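NIPSNAP domain-containing protein (Burkholderia xenovorans, PDB 5KAK) is of unknown function but belongs to the NipSnap family, whose domain has the dimeric alpha-beta barrel fold. Local coordinates at residues E[12-17]-E[99-104]; E[36-41]-E[76-81]; E[42-47]-E[64-69]. All coordinates share one frame; numbering follows the deposited sequence. Where two conformers were deposited one is given.

All three contacts lie within one NIPSNAP domain and nest along the chain: contact 3 sits inside the loop closed by contact 2, and contact 2 inside that closed by contact 1. Contact 1 joins strands 10-18 and 96-106, and contact 3 joins strand 45-51 to the end of strand 58-65, all in one antiparallel sheet. Contact 2 packs helix 23-42 against helix 68-80, its centre about 17 Å from that of contact 1 and about 12 Å from that of contact 3. Contacts 1 and 3 meet where E12 packs on Y65; contacts 2 and 3 meet where L78 packs on L42. Together they join sheet and helices of one ferredoxin-like unit.

Contact 1. Residues E[12-17]-E[99-104]; sequences EERIYD and MQNKIL
E13 and K102 form an antiparallel hydrogen-bonded pair, E13 N giving to K102 O at 3.0 Å and K102 N to E13 O at 2.9 Å; I15 and Q100 repeat the pattern, so both backbone polar atoms of each residue are satisfied. On the face that carries E12, R14, Y16, M99 and N101, a polar chain runs along the strands. E12 OE1 is gripped twice, by N101 ND2 at 2.8 Å in a nearly straight bond (169°) and by R14 NH1 at 2.8 Å in a salt bridge, the donors coming from opposite faces of the carboxylate; E12 OE2 forms a salt bridge with R71. The R14 guanidinium is turned by its bent chain (chi3 68°) to meet Y16 side-on, with Y16 OH lying in the guanidinium plane, 2.9 Å from NE and 3.1 Å from NH2 of R14, which fixes its rotation. M99 SD stands 4.9 Å from the centroid of the Y16 ring, above its face, a Met-aromatic contact. On the other face, E13 and K102 run side by side, and a water joins E13 OE1 to K102 NZ; K102 NZ also bonds Q58 of the second subunit. N101 OD1 accepts from G54 N of the third subunit. I103 and L104 pair with a strand of the second subunit, continuing the sheet across the interface, as in dimeric alpha-beta barrels.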
# COMPACT_ATOMS: atom_id res chain seq x y z
N GLU E 12 -19.88 -10.94 3.80
CA GLU E 12 -19.28 -9.64 3.51
C GLU E 12 -18.42 -9.22 4.69
O GLU E 12 -18.92 -9.15 5.82
CB GLU E 12 -20.33 -8.57 3.23
CG GLU E 12 -19.72 -7.22 2.85
CD GLU E 12 -20.78 -6.14 2.61
OE1 GLU E 12 -20.42 -5.04 2.15
OE2 GLU E 12 -21.97 -6.39 2.85
N GLU E 13 -17.15 -8.96 4.43
CA GLU E 13 -16.26 -8.37 5.43
C GLU E 13 -16.17 -6.88 5.15
O GLU E 13 -15.87 -6.47 4.02
CB GLU E 13 -14.88 -9.02 5.39
CG GLU E 13 -13.97 -8.45 6.46
CD GLU E 13 -12.66 -9.21 6.60
OE1 GLU E 13 -12.23 -9.90 5.65
OE2 GLU E 13 -12.06 -9.10 7.69
N ARG E 14 -16.48 -6.06 6.15
CA ARG E 14 -16.37 -4.62 6.03
C ARG E 14 -15.29 -4.14 6.99
O ARG E 14 -15.23 -4.58 8.15
CB ARG E 14 -17.72 -3.93 6.30
CG ARG E 14 -18.77 -4.34 5.27
CD ARG E 14 -20.10 -3.66 5.53
NE ARG E 14 -20.07 -2.22 5.30
CZ ARG E 14 -20.24 -1.65 4.10
NH1 ARG E 14 -20.42 -2.38 3.02
NH2 ARG E 14 -20.24 -0.33 4.00
N ILE E 15 -14.40 -3.30 6.49
CA ILE E 15 -13.22 -2.86 7.22
C ILE E 15 -13.21 -1.33 7.19
O ILE E 15 -13.04 -0.74 6.11
CB ILE E 15 -11.93 -3.42 6.61
CG1 ILE E 15 -11.97 -4.96 6.52
CG2 ILE E 15 -10.72 -2.90 7.35
CD1 ILE E 15 -10.86 -5.54 5.64
N TYR E 16 -13.45 -0.69 8.34
CA TYR E 16 -13.45 0.76 8.41
C TYR E 16 -12.24 1.26 9.18
O TYR E 16 -11.97 0.81 10.30
CB TYR E 16 -14.71 1.30 9.10
CG TYR E 16 -16.04 0.93 8.51
CD1 TYR E 16 -16.18 0.42 7.22
CD2 TYR E 16 -17.18 1.13 9.26
CE1 TYR E 16 -17.43 0.10 6.71
CE2 TYR E 16 -18.42 0.82 8.77
CZ TYR E 16 -18.54 0.30 7.50
OH TYR E 16 -19.82 0.01 7.07
N ASP E 17 -11.51 2.19 8.58
CA ASP E 17 -10.45 2.88 9.29
C ASP E 17 -11.03 4.16 9.88
O ASP E 17 -11.69 4.92 9.18
CB ASP E 17 -9.29 3.18 8.37
CG ASP E 17 -8.65 1.93 7.81
OD1 ASP E 17 -8.22 1.08 8.62
OD2 ASP E 17 -8.61 1.78 6.57
N MET E 99 -13.19 3.34 4.09
CA MET E 99 -14.03 2.15 4.15
C MET E 99 -13.66 1.24 2.99
O MET E 99 -13.42 1.71 1.87
CB MET E 99 -15.51 2.53 4.10
CG MET E 99 -15.92 3.52 5.19
SD MET E 99 -17.48 4.33 4.84
CE MET E 99 -18.54 2.92 4.61
N GLN E 100 -13.60 -0.07 3.28
CA GLN E 100 -13.39 -1.11 2.27
C GLN E 100 -14.32 -2.29 2.58
O GLN E 100 -14.68 -2.52 3.73
CB GLN E 100 -11.92 -1.56 2.26
CG GLN E 100 -11.67 -3.00 1.85
CD GLN E 100 -10.20 -3.38 1.92
OE1 GLN E 100 -9.35 -2.57 2.29
NE2 GLN E 100 -9.90 -4.62 1.58
N ASN E 101 -14.68 -3.05 1.53
CA ASN E 101 -15.35 -4.33 1.76
C ASN E 101 -14.83 -5.38 0.80
O ASN E 101 -14.14 -5.09 -0.18
CB ASN E 101 -16.89 -4.24 1.71
CG ASN E 101 -17.46 -3.67 0.40
OD1 ASN E 101 -16.77 -3.03 -0.39
ND2 ASN E 101 -18.76 -3.89 0.19
N LYS E 102 -15.08 -6.63 1.19
CA LYS E 102 -14.73 -7.83 0.44
C LYS E 102 -15.91 -8.77 0.49
O LYS E 102 -16.64 -8.83 1.49
CB LYS E 102 -13.53 -8.59 1.02
CG LYS E 102 -12.29 -7.81 1.32
CD LYS E 102 -11.34 -8.70 2.10
CE LYS E 102 -10.13 -7.91 2.54
NZ LYS E 102 -9.06 -8.75 3.14
N ILE E 103 -16.08 -9.55 -0.57
CA ILE E 103 -17.07 -10.63 -0.58
C ILE E 103 -16.31 -11.94 -0.43
O ILE E 103 -15.44 -12.26 -1.25
CB ILE E 103 -17.95 -10.61 -1.84
CG1 ILE E 103 -18.84 -9.37 -1.81
CG2 ILE E 103 -18.82 -11.87 -1.91
CD1 ILE E 103 -19.80 -9.32 -0.61
N LEU E 104 -16.61 -12.65 0.65
CA LEU E 104 -15.90 -13.87 1.03
C LEU E 104 -16.79 -15.07 0.75
O LEU E 104 -18.01 -15.00 0.92
CB LEU E 104 -15.53 -13.83 2.51
CG LEU E 104 -14.68 -12.62 2.89
CD1 LEU E 104 -14.45 -12.51 4.39
CD2 LEU E 104 -13.36 -12.72 2.13
O HOH W 1 -9.61 -9.57 5.51

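Contact 2. Residues E[36-41]-E[76-81]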
# COMPACT_ATOMS: atom_id res chain seq x y z
N ALA E 36 -28.88 -2.20 17.46
CA ALA E 36 -30.30 -2.49 17.56
C ALA E 36 -31.02 -2.12 16.28
O ALA E 36 -32.07 -2.69 15.97
CB ALA E 36 -30.91 -1.74 18.74
N ILE E 37 -30.50 -1.14 15.54
CA ILE E 37 -31.05 -0.81 14.24
C ILE E 37 -30.58 -1.81 13.19
O ILE E 37 -31.39 -2.36 12.43
CB ILE E 37 -30.65 0.62 13.83
CG1 ILE E 37 -31.08 1.64 14.87
CG2 ILE E 37 -31.24 0.97 12.48
CD1 ILE E 37 -30.50 3.01 14.61
N GLN E 38 -29.26 -2.04 13.14
CA GLN E 38 -28.67 -2.68 11.97
C GLN E 38 -28.80 -4.19 11.99
O GLN E 38 -29.11 -4.80 10.97
CB GLN E 38 -27.20 -2.26 11.85
CG GLN E 38 -26.51 -2.80 10.59
CD GLN E 38 -25.01 -2.52 10.59
OE1 GLN E 38 -24.38 -2.50 11.64
NE2 GLN E 38 -24.45 -2.29 9.41
N ARG E 39 -28.57 -4.82 13.14
CA ARG E 39 -28.56 -6.28 13.16
C ARG E 39 -29.89 -6.92 12.77
O ARG E 39 -29.86 -7.91 12.02
CB ARG E 39 -28.11 -6.78 14.54
CG ARG E 39 -27.99 -8.30 14.62
CD ARG E 39 -27.08 -8.74 15.75
NE ARG E 39 -27.27 -7.92 16.94
CZ ARG E 39 -26.54 -8.03 18.04
NH1 ARG E 39 -25.58 -8.94 18.12
NH2 ARG E 39 -26.77 -7.23 19.07
N PRO E 40 -31.05 -6.44 13.22
CA PRO E 40 -32.29 -7.12 12.79
C PRO E 40 -32.53 -7.04 11.30
O PRO E 40 -33.15 -7.95 10.73
CB PRO E 40 -33.39 -6.37 13.56
CG PRO E 40 -32.68 -5.61 14.65
CD PRO E 40 -31.33 -5.29 14.10
N VAL E 41 -32.07 -5.98 10.64
CA VAL E 41 -32.30 -5.83 9.21
C VAL E 41 -31.35 -6.72 8.41
O VAL E 41 -31.76 -7.48 7.52
CB VAL E 41 -32.16 -4.35 8.81
CG1 VAL E 41 -32.44 -4.15 7.34
CG2 VAL E 41 -33.10 -3.47 9.66
N ALA E 76 -30.54 -2.91 0.97
CA ALA E 76 -31.37 -1.84 0.43
C ALA E 76 -32.38 -1.35 1.46
O ALA E 76 -32.61 -0.14 1.60
CB ALA E 76 -32.08 -2.32 -0.84
N ILE E 77 -32.99 -2.28 2.21
CA ILE E 77 -33.91 -1.92 3.28
C ILE E 77 -33.20 -1.08 4.33
O ILE E 77 -33.75 -0.07 4.81
CB ILE E 77 -34.52 -3.19 3.90
CG1 ILE E 77 -35.43 -3.89 2.89
CG2 ILE E 77 -35.26 -2.85 5.19
CD1 ILE E 77 -35.98 -5.21 3.40
N LEU E 78 -31.99 -1.48 4.73
CA LEU E 78 -31.27 -0.72 5.76
C LEU E 78 -30.96 0.70 5.29
O LEU E 78 -31.25 1.67 6.00
CB LEU E 78 -29.97 -1.45 6.14
CG LEU E 78 -29.15 -0.78 7.25
CD1 LEU E 78 -29.84 -0.86 8.62
CD2 LEU E 78 -27.76 -1.40 7.30
N LEU E 79 -30.40 0.83 4.09
CA LEU E 79 -30.02 2.14 3.57
C LEU E 79 -31.21 3.07 3.43
O LEU E 79 -31.05 4.29 3.54
CB LEU E 79 -29.31 1.99 2.22
N ALA E 80 -32.40 2.53 3.20
CA ALA E 80 -33.59 3.36 3.05
C ALA E 80 -34.14 3.85 4.38
O ALA E 80 -34.94 4.79 4.39
CB ALA E 80 -34.69 2.61 2.30
N MET E 81 -33.75 3.25 5.50
CA MET E 81 -34.34 3.59 6.79
C MET E 81 -33.93 4.98 7.24
O MET E 81 -32.73 5.25 7.37
CB MET E 81 -33.94 2.56 7.84
CG MET E 81 -34.58 1.21 7.63
SD MET E 81 -34.09 0.03 8.89
CE MET E 81 -34.31 1.00 10.38
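V41 and L78 bring the two helices nearest, their CA atoms 6.3 Å apart. The segments of helix 23-42 and helix 68-80 run almost antiparallel, at 156° between their directions, with axes 9.9 Å apart at closest approach. Segment 36-41 is kinked, the nitrogens of A36 and P40 making no bond to the preceding turn; at P40 the imino nitrogen has no hydrogen to give. On the other side M81, its amide bonded to L78 O, takes the N-cap position of helix 82-92, so the contact sits beside the junction of two successive helices. Helices 23-42 and 68-80 both pack against the antiparallel sheet of the ferredoxin-like domain, and here they meet through apolar side chains. V41 is the central one and uses both branches. CG1, anti to the backbone N (chi1 -178°), points into the angle between I77 and L78, lying 3.8 Å from I77 CG2 and 3.9 Å from L78 CB. CG2 takes the other side and touches M81 SD at 3.7 Å. The M81 chain runs alongside V41, pointing the other way, then bends at chi3 (47°), which carries its methyl to the next turn of the facing helix, where CE reaches I37 CG2 at 3.7 Å. L78 covers the flank beyond V41: CD2 rests against the aliphatic part of Q38, 3.8 Å from its CG, while CD1 comes within 4.0 Å of Q38 CA. W84 of helix 82-92 packs on I37, Q38 and L78 alike, adding a third helix to the cluster. Toward the end of helix 23-42, R74 donates through NH1 to V41 O.

Contact 3. Residues E[42-47]-E[64-69]; sequences LGRLIG and GYEDLE
The open end of the beta hairpin formed by strands 45-51 and 58-65 is joined here, just after helix 23-42 ends at L42 and G43 leaves helical geometry with positive phi. G64 N gives a short, straight bond to R44 O, 2.8 Å with an N-H...O angle of 173°. Farther along, I46 and G47 both face L62 in a classic beta bulge, and I46 CD1 lies over the G64 backbone, 4.0 Å from its CA. The chain of R44, extended from CG to NE, passes along G64, its CB 3.3 Å from G64 O, and brings the guanidinium to E66. R44 NH2 holds E66 OE2 at 2.7 Å in a salt bridge; NH1 adds a weak bond to the same oxygen. Guanidinium and carboxylate stand 88° apart, with E66 CG over a guanidinium face, so the oxygen is met from above its carboxylate plane instead of through a flat two-point pairing. Two waters lie between L42 O and G64 O; one accepts from R44 NH1, and the other, over a face of the Y65 ring, accepts from R44 N and reaches L42 O only weakly. L42 CD2 touches Y65 OH at 3.5 Å. With E66 and the more distant D70 as acidic neighbours, R44 ties the start of one strand to the end of the other; because E66 is exposed, the salt bridge is probably partly screened by solvent.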
# COMPACT_ATOMS: atom_id res chain seq x y z
N LEU E 42 -30.06 -6.64 8.74
CA LEU E 42 -29.07 -7.40 7.97
C LEU E 42 -29.15 -8.89 8.29
O LEU E 42 -29.05 -9.72 7.39
CB LEU E 42 -27.67 -6.84 8.23
CG LEU E 42 -27.50 -5.43 7.66
CD1 LEU E 42 -26.02 -4.98 7.63
CD2 LEU E 42 -28.15 -5.31 6.28
N GLY E 43 -29.31 -9.24 9.56
CA GLY E 43 -29.69 -10.61 9.85
C GLY E 43 -28.69 -11.47 10.60
O GLY E 43 -29.03 -12.05 11.63
N ARG E 44 -27.45 -11.55 10.09
CA ARG E 44 -26.51 -12.59 10.52
C ARG E 44 -25.14 -11.97 10.78
O ARG E 44 -24.24 -12.04 9.94
CB ARG E 44 -26.44 -13.70 9.48
CG ARG E 44 -27.80 -14.37 9.22
CD ARG E 44 -27.66 -15.43 8.16
NE ARG E 44 -28.85 -16.26 8.01
CZ ARG E 44 -29.81 -16.03 7.13
NH1 ARG E 44 -29.73 -14.98 6.32
NH2 ARG E 44 -30.84 -16.86 7.05
N LEU E 45 -24.97 -11.39 11.97
CA LEU E 45 -23.66 -10.91 12.39
C LEU E 45 -22.77 -12.09 12.77
O LEU E 45 -23.11 -12.87 13.67
CB LEU E 45 -23.79 -9.93 13.56
CG LEU E 45 -22.48 -9.32 14.08
CD1 LEU E 45 -21.71 -8.61 12.96
CD2 LEU E 45 -22.78 -8.36 15.25
N ILE E 46 -21.65 -12.23 12.07
CA ILE E 46 -20.64 -13.23 12.42
C ILE E 46 -19.66 -12.69 13.46
O ILE E 46 -19.23 -13.42 14.35
CB ILE E 46 -19.92 -13.70 11.14
CG1 ILE E 46 -20.91 -14.47 10.25
CG2 ILE E 46 -18.69 -14.54 11.48
CD1 ILE E 46 -20.44 -14.64 8.83
N GLY E 47 -19.31 -11.41 13.37
CA GLY E 47 -18.36 -10.82 14.30
C GLY E 47 -18.23 -9.34 14.06
O GLY E 47 -18.27 -8.89 12.90
N GLY E 64 -23.21 -12.37 7.33
CA GLY E 64 -23.52 -13.53 6.51
C GLY E 64 -24.86 -13.37 5.81
O GLY E 64 -25.81 -12.83 6.37
N TYR E 65 -24.92 -13.87 4.57
CA TYR E 65 -26.10 -13.79 3.74
C TYR E 65 -26.29 -15.13 3.05
O TYR E 65 -25.32 -15.87 2.82
CB TYR E 65 -25.98 -12.65 2.71
CG TYR E 65 -25.88 -11.28 3.36
CD1 TYR E 65 -27.02 -10.64 3.80
CD2 TYR E 65 -24.65 -10.65 3.53
CE1 TYR E 65 -26.95 -9.40 4.39
CE2 TYR E 65 -24.57 -9.40 4.13
CZ TYR E 65 -25.74 -8.79 4.55
OH TYR E 65 -25.70 -7.55 5.16
N GLU E 66 -27.54 -15.47 2.75
CA GLU E 66 -27.80 -16.75 2.10
C GLU E 66 -27.34 -16.74 0.65
O GLU E 66 -27.02 -17.80 0.09
CB GLU E 66 -29.28 -17.10 2.19
CG GLU E 66 -29.75 -17.33 3.62
CD GLU E 66 -31.26 -17.43 3.74
OE1 GLU E 66 -31.87 -18.25 3.02
OE2 GLU E 66 -31.84 -16.68 4.56
N ASP E 67 -27.30 -15.56 0.04
CA ASP E 67 -26.91 -15.39 -1.35
C ASP E 67 -26.90 -13.91 -1.70
O ASP E 67 -27.23 -13.06 -0.87
CB ASP E 67 -27.84 -16.17 -2.31
CG ASP E 67 -29.32 -15.92 -2.05
OD1 ASP E 67 -29.74 -14.75 -1.94
OD2 ASP E 67 -30.08 -16.91 -1.97
N LEU E 68 -26.49 -13.60 -2.94
CA LEU E 68 -26.29 -12.21 -3.34
C LEU E 68 -27.60 -11.43 -3.36
O LEU E 68 -27.62 -10.26 -2.98
CB LEU E 68 -25.62 -12.17 -4.71
CG LEU E 68 -24.19 -12.68 -4.69
CD1 LEU E 68 -23.74 -12.94 -6.12
CD2 LEU E 68 -23.29 -11.68 -4.00
N GLU E 69 -28.69 -12.06 -3.82
CA GLU E 69 -30.00 -11.42 -3.78
C GLU E 69 -30.38 -11.02 -2.36
O GLU E 69 -30.85 -9.90 -2.12
CB GLU E 69 -31.07 -12.35 -4.36
O HOH W 2 -28.57 -12.23 6.59
O HOH W 3 -26.03 -10.36 7.84